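Local coordinates for protein putative (Helicobacter pylori J99, PDB 4R7K) that is of unknown function but belongs to the SRPBCC superfamily, whose helix-grip fold often encloses a pocket for hydrophobic ligands, at residues A[31-36]-A[136-141]; A[45-50]-A[154-159]. All blocks are in the same frame, centred on the assembly; numbering follows the deposited sequence.

Contact 1 (A[31-36]-A[136-141]); sequences IRWPKK and EVYHAW
Residues 31-36, a loop that turns into a 3-10 segment at K35, run against strand 136-141 with end-to-end directions 165° apart. I31 and A140 have the nearest CA atoms, 7.1 Å apart, and no direct hydrogen bond crosses, which marks a loop covering the face of the antiparallel sheet that bears Y138 and A140, not an added strand. Y138 is central. With its CG anti to the backbone N (chi1 -173°), the ring rises from the strand into the loop, and P34 lies over one of its faces in a CH-pi contact, CD 3.8 Å from the ring centroid. W33 comes to the edge of the same ring, its CZ3 3.7 Å from Y138 CD2; the two ring planes are inclined at 53°, neither stacked nor T-shaped. I31 closes one end, CG2 packing on A140 CB at 3.7 Å while the same methyl lies over a face of the W33 indole. At the other end the extended side chain of K36 meets E136 at about a right angle in a long salt bridge, NZ to OE1 3.5 Å; E136 OE2 also pairs with R124. W37 stacks on Y138. A water in the plane of the Y138 ring bridges the hydroxyl, 2.6 Å from OH, to the R32 carbonyl, 2.7 Å from O. The chemistry is thus mainly apolar and aromatic: the phenol ring is met by proline over one face and by indole at its edge, and charge is confined to one end, where K36 and R124 share the E136 carboxylate, probably favouring its charged form.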
loop_
_atom_site.group_PDB
_atom_site.type_symbol
_atom_site.label_atom_id
_atom_site.label_comp_id
_atom_site.label_asym_id
_atom_site.label_seq_id
_atom_site.Cartn_x
_atom_site.Cartn_y
_atom_site.Cartn_z
ATOM N N ILE A 31 -10.675 16.988 16.770
ATOM C CA ILE A 31 -10.115 16.324 17.927
ATOM C C ILE A 31 -9.468 17.291 18.902
ATOM O O ILE A 31 -8.801 18.236 18.482
ATOM C CB ILE A 31 -9.087 15.276 17.471
ATOM C CG1 ILE A 31 -9.880 14.097 16.908
ATOM C CG2 ILE A 31 -8.238 14.809 18.665
ATOM C CD1 ILE A 31 -9.094 13.073 16.152
ATOM N N ARG A 32 -9.707 17.077 20.198
ATOM C CA ARG A 32 -9.087 17.912 21.253
ATOM C C ARG A 32 -7.786 17.217 21.682
ATOM O O ARG A 32 -7.828 16.129 22.234
ATOM C CB ARG A 32 -10.004 18.073 22.447
ATOM C CG ARG A 32 -11.375 18.633 22.121
ATOM C CD ARG A 32 -12.207 18.886 23.382
ATOM N NE ARG A 32 -13.480 19.521 23.028
ATOM C CZ ARG A 32 -14.696 19.020 23.236
ATOM N NH1 ARG A 32 -14.882 17.876 23.912
ATOM N NH2 ARG A 32 -15.756 19.724 22.832
ATOM N N TRP A 33 -6.634 17.834 21.414
ATOM C CA TRP A 33 -5.333 17.215 21.748
ATOM C C TRP A 33 -4.699 17.728 23.030
ATOM O O TRP A 33 -4.623 18.934 23.235
ATOM C CB TRP A 33 -4.288 17.494 20.636
ATOM C CG TRP A 33 -4.656 16.956 19.306
ATOM C CD1 TRP A 33 -5.318 17.614 18.351
ATOM C CD2 TRP A 33 -4.390 15.628 18.777
ATOM N NE1 TRP A 33 -5.508 16.804 17.251
ATOM C CE2 TRP A 33 -4.974 15.569 17.508
ATOM C CE3 TRP A 33 -3.776 14.490 19.279
ATOM C CZ2 TRP A 33 -4.916 14.438 16.718
ATOM C CZ3 TRP A 33 -3.699 13.376 18.497
ATOM C CH2 TRP A 33 -4.279 13.345 17.237
ATOM N N PRO A 34 -4.192 16.824 23.876
ATOM C CA PRO A 34 -3.413 17.330 24.981
ATOM C C PRO A 34 -2.190 18.038 24.373
ATOM O O PRO A 34 -1.749 17.676 23.277
ATOM C CB PRO A 34 -3.046 16.070 25.780
ATOM C CG PRO A 34 -4.027 15.035 25.348
ATOM C CD PRO A 34 -4.362 15.357 23.931
ATOM N N LYS A 35 -1.663 19.040 25.081
ATOM C CA LYS A 35 -0.560 19.864 24.605
ATOM C C LYS A 35 0.612 19.049 24.056
ATOM O O LYS A 35 1.154 19.343 22.993
ATOM C CB LYS A 35 -0.042 20.731 25.743
ATOM C CG LYS A 35 1.038 21.704 25.326
ATOM C CD LYS A 35 1.690 22.320 26.532
ATOM C CE LYS A 35 2.737 23.317 26.112
ATOM N NZ LYS A 35 3.352 23.884 27.334
ATOM N N LYS A 36 0.969 18.026 24.805
ATOM C CA LYS A 36 2.054 17.118 24.484
ATOM C C LYS A 36 1.943 16.395 23.129
ATOM O O LYS A 36 2.955 15.981 22.560
ATOM C CB LYS A 36 2.090 16.095 25.625
ATOM C CG LYS A 36 2.965 14.903 25.431
ATOM C CD LYS A 36 2.981 14.067 26.698
ATOM C CE LYS A 36 3.826 12.831 26.486
ATOM N NZ LYS A 36 3.850 11.942 27.688
ATOM N N GLU A 136 5.688 5.936 22.153
ATOM C CA GLU A 136 4.497 6.335 22.895
ATOM C C GLU A 136 3.612 7.060 21.917
ATOM O O GLU A 136 4.110 7.880 21.163
ATOM C CB GLU A 136 4.848 7.223 24.094
ATOM C CG GLU A 136 3.687 7.458 25.041
ATOM C CD GLU A 136 4.048 8.374 26.202
ATOM O OE1 GLU A 136 5.098 9.018 26.138
ATOM O OE2 GLU A 136 3.275 8.467 27.166
ATOM N N VAL A 137 2.311 6.745 21.924
ATOM C CA VAL A 137 1.348 7.359 20.999
ATOM C C VAL A 137 0.053 7.835 21.696
ATOM O O VAL A 137 -0.241 7.424 22.824
ATOM C CB VAL A 137 0.969 6.374 19.867
ATOM C CG1 VAL A 137 2.236 5.744 19.272
ATOM C CG2 VAL A 137 0.021 5.251 20.340
ATOM N N TYR A 138 -0.693 8.691 21.009
ATOM C CA TYR A 138 -2.017 9.151 21.453
ATOM C C TYR A 138 -2.902 8.971 20.237
ATOM O O TYR A 138 -2.696 9.629 19.208
ATOM C CB TYR A 138 -1.964 10.591 21.907
ATOM C CG TYR A 138 -3.242 11.114 22.544
ATOM C CD1 TYR A 138 -3.467 10.996 23.915
ATOM C CD2 TYR A 138 -4.187 11.794 21.799
ATOM C CE1 TYR A 138 -4.629 11.498 24.496
ATOM C CE2 TYR A 138 -5.361 12.273 22.382
ATOM C CZ TYR A 138 -5.570 12.136 23.721
ATOM O OH TYR A 138 -6.737 12.649 24.274
ATOM N N HIS A 139 -3.841 8.038 20.310
ATOM C CA HIS A 139 -4.691 7.703 19.173
ATOM C C HIS A 139 -6.118 8.151 19.474
ATOM O O HIS A 139 -6.748 7.667 20.390
ATOM C CB HIS A 139 -4.659 6.210 19.013
ATOM C CG HIS A 139 -5.368 5.701 17.806
ATOM N ND1 HIS A 139 -5.215 4.409 17.359
ATOM C CD2 HIS A 139 -6.131 6.331 16.881
ATOM C CE1 HIS A 139 -5.943 4.235 16.270
ATOM N NE2 HIS A 139 -6.509 5.387 15.961
ATOM N N ALA A 140 -6.608 9.096 18.686
ATOM C CA ALA A 140 -7.893 9.711 18.948
ATOM C C ALA A 140 -8.866 9.397 17.838
ATOM O O ALA A 140 -8.481 9.178 16.648
ATOM C CB ALA A 140 -7.731 11.208 19.087
ATOM N N TRP A 141 -10.125 9.409 18.224
ATOM C CA TRP A 141 -11.204 9.100 17.342
ATOM C C TRP A 141 -12.323 10.079 17.548
ATOM O O TRP A 141 -12.616 10.503 18.700
ATOM C CB TRP A 141 -11.766 7.693 17.646
ATOM C CG TRP A 141 -10.855 6.525 17.459
ATOM C CD1 TRP A 141 -9.872 6.109 18.317
ATOM C CD2 TRP A 141 -10.883 5.567 16.389
ATOM N NE1 TRP A 141 -9.281 4.960 17.832
ATOM C CE2 TRP A 141 -9.881 4.610 16.654
ATOM C CE3 TRP A 141 -11.676 5.412 15.237
ATOM C CZ2 TRP A 141 -9.615 3.552 15.788
ATOM C CZ3 TRP A 141 -11.394 4.364 14.364
ATOM C CH2 TRP A 141 -10.402 3.434 14.659
HETATM O O HOH W 1 -8.485 13.508 22.488
#

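Contact 2 (A[45-50]-A[154-159]); sequences FVSNEV and LTQESQ
F45 lays the rim of its ring beside the Q156 amide, CZ 3.8 Å from NE2, which lies near the ring plane; ring and amide planes are 73° apart. The same NE2 donates an almost straight bond to S47 OG (3.1 Å, 171° at the hydrogen), in the amide plane. Q156 CG is anti to its carbonyl carbon (chi1 -59°), and the extended chain beyond it carries the amide over S47. On this face L154 CD1 also packs on E49 CB at 4.1 Å. Beneath, the hydrogen-bonded antiparallel pairs V46 with E157 and N48 with T155 alternate with non-hydrogen-bonded ones; V46 N reaches E157 O at 2.9 Å. On the other face N48 CB touches T155 CG2, and a water donates to both N48 OD1 (2.7 Å) and T155 O (3.0 Å). E49 OE1 is hydrogen-bonded to S47 OG of a second subunit, the reciprocal bond from S47 OG to E49 OE1 of that subunit is weak, and E49 OE2 pairs with R152 of its own chain. The face carrying N48 and E157 lies against helix 174-190, N48 ND2 bonding to Q180 and L176; this long C-terminal helix across an antiparallel sheet is consistent with the helix-grip fold. Strand 136-146 flanks 154-159 on the side away from 45-50.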
loop_
_atom_site.group_PDB
_atom_site.type_symbol
_atom_site.label_atom_id
_atom_site.label_comp_id
_atom_site.label_asym_id
_atom_site.label_seq_id
_atom_site.Cartn_x
_atom_site.Cartn_y
_atom_site.Cartn_z
ATOM N N PHE A 45 2.551 11.998 12.636
ATOM C CA PHE A 45 1.163 12.337 12.663
ATOM C C PHE A 45 0.484 11.612 11.516
ATOM O O PHE A 45 0.947 11.637 10.371
ATOM C CB PHE A 45 0.975 13.847 12.574
ATOM C CG PHE A 45 -0.458 14.271 12.396
ATOM C CD1 PHE A 45 -1.392 14.029 13.399
ATOM C CD2 PHE A 45 -0.875 14.873 11.226
ATOM C CE1 PHE A 45 -2.706 14.419 13.252
ATOM C CE2 PHE A 45 -2.212 15.227 11.053
ATOM C CZ PHE A 45 -3.115 15.021 12.075
ATOM N N VAL A 46 -0.604 10.929 11.842
ATOM C CA VAL A 46 -1.358 10.160 10.864
ATOM C C VAL A 46 -2.816 10.608 10.925
ATOM O O VAL A 46 -3.337 10.794 12.020
ATOM C CB VAL A 46 -1.308 8.676 11.243
ATOM C CG1 VAL A 46 -1.881 7.822 10.136
ATOM C CG2 VAL A 46 0.124 8.266 11.567
ATOM N N SER A 47 -3.452 10.805 9.763
ATOM C CA SER A 47 -4.865 11.176 9.704
ATOM C C SER A 47 -5.594 10.369 8.637
ATOM O O SER A 47 -5.141 10.279 7.482
ATOM C CB SER A 47 -4.985 12.695 9.419
ATOM O OG SER A 47 -6.337 13.118 9.420
ATOM N N ASN A 48 -6.709 9.767 9.047
ATOM C CA ASN A 48 -7.583 9.039 8.179
ATOM C C ASN A 48 -9.044 9.432 8.466
ATOM O O ASN A 48 -9.411 9.708 9.621
ATOM C CB ASN A 48 -7.419 7.531 8.404
ATOM C CG ASN A 48 -6.024 7.039 8.085
ATOM O OD1 ASN A 48 -5.114 7.139 8.894
ATOM N ND2 ASN A 48 -5.865 6.473 6.924
ATOM N N GLU A 49 -9.897 9.375 7.447
ATOM C CA GLU A 49 -11.263 9.739 7.580
ATOM C C GLU A 49 -12.144 9.107 6.483
ATOM O O GLU A 49 -11.745 9.019 5.315
ATOM C CB GLU A 49 -11.371 11.252 7.452
ATOM C CG GLU A 49 -12.721 11.821 7.639
ATOM C CD GLU A 49 -12.790 13.311 7.303
ATOM O OE1 GLU A 49 -11.836 13.857 6.689
ATOM O OE2 GLU A 49 -13.802 13.951 7.672
ATOM N N VAL A 50 -13.313 8.650 6.898
ATOM C CA VAL A 50 -14.352 8.157 5.997
ATOM C C VAL A 50 -15.655 8.883 6.307
ATOM O O VAL A 50 -15.893 9.324 7.423
ATOM C CB VAL A 50 -14.562 6.652 6.084
ATOM C CG1 VAL A 50 -13.344 5.902 5.514
ATOM C CG2 VAL A 50 -14.888 6.229 7.492
ATOM N N LEU A 154 -13.409 9.875 11.978
ATOM C CA LEU A 154 -12.115 10.506 11.875
ATOM C C LEU A 154 -11.235 9.876 12.895
ATOM O O LEU A 154 -11.610 9.827 14.084
ATOM C CB LEU A 154 -12.209 11.997 12.197
ATOM C CG LEU A 154 -10.881 12.805 12.286
ATOM C CD1 LEU A 154 -10.225 12.979 10.940
ATOM C CD2 LEU A 154 -11.136 14.179 12.881
ATOM N N THR A 155 -10.069 9.379 12.459
ATOM C CA THR A 155 -9.107 8.881 13.385
ATOM C C THR A 155 -7.703 9.484 13.097
ATOM O O THR A 155 -7.219 9.531 11.947
ATOM C CB THR A 155 -9.098 7.351 13.472
ATOM O OG1 THR A 155 -8.341 6.963 14.623
ATOM C CG2 THR A 155 -8.496 6.724 12.226
ATOM N N GLN A 156 -7.065 9.938 14.158
ATOM C CA GLN A 156 -5.775 10.606 14.077
ATOM C C GLN A 156 -4.902 10.144 15.182
ATOM O O GLN A 156 -5.372 9.929 16.296
ATOM C CB GLN A 156 -5.936 12.128 14.141
ATOM C CG GLN A 156 -6.791 12.706 13.048
ATOM C CD GLN A 156 -6.903 14.220 13.082
ATOM O OE1 GLN A 156 -6.994 14.853 14.141
ATOM N NE2 GLN A 156 -6.899 14.807 11.912
ATOM N N GLU A 157 -3.614 9.939 14.880
ATOM C CA GLU A 157 -2.669 9.480 15.877
ATOM C C GLU A 157 -1.398 10.334 15.802
ATOM O O GLU A 157 -0.874 10.624 14.700
ATOM C CB GLU A 157 -2.278 8.000 15.653
ATOM C CG GLU A 157 -1.302 7.451 16.679
ATOM C CD GLU A 157 -1.146 5.916 16.640
ATOM O OE1 GLU A 157 -0.004 5.449 16.763
ATOM O OE2 GLU A 157 -2.143 5.169 16.463
ATOM N N SER A 158 -0.901 10.666 16.984
ATOM C CA SER A 158 0.320 11.435 17.177
ATOM C C SER A 158 1.269 10.502 17.925
ATOM O O SER A 158 0.872 9.883 18.931
ATOM C CB SER A 158 -0.024 12.688 18.010
ATOM O OG SER A 158 1.119 13.501 18.262
ATOM N N GLN A 159 2.520 10.435 17.481
ATOM C CA GLN A 159 3.480 9.490 17.997
ATOM C C GLN A 159 4.801 10.174 18.371
ATOM O O GLN A 159 5.275 11.088 17.659
ATOM C CB GLN A 159 3.791 8.429 16.938
ATOM C CG GLN A 159 2.604 7.710 16.333
ATOM C CD GLN A 159 3.016 6.647 15.291
ATOM O OE1 GLN A 159 3.956 6.832 14.535
ATOM N NE2 GLN A 159 2.285 5.536 15.256
HETATM O O HOH W 2 -5.013 7.596 11.538
#

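From the N terminus, the chain passes through 31-36 in the loop after strand 27-29, then enters strand 44-53 with 45-50. It returns about a hundred residues later: 136-141 closes contact 1, and the next strand brings 154-159 back to close contact 2. The two closures therefore cross. Strands 136-146 and 150-160 are sheet neighbours, so the contacts join directly through A140 N to Q156 O and H139 NE2 to T155 OG1. Contact 2 secures one of the two outermost strands within this chain, 44-53, whereas contact 1 lays the preceding loop over the sheet face bearing Y138 and Q156. W33 also packs on Q156, linking both sites on that face.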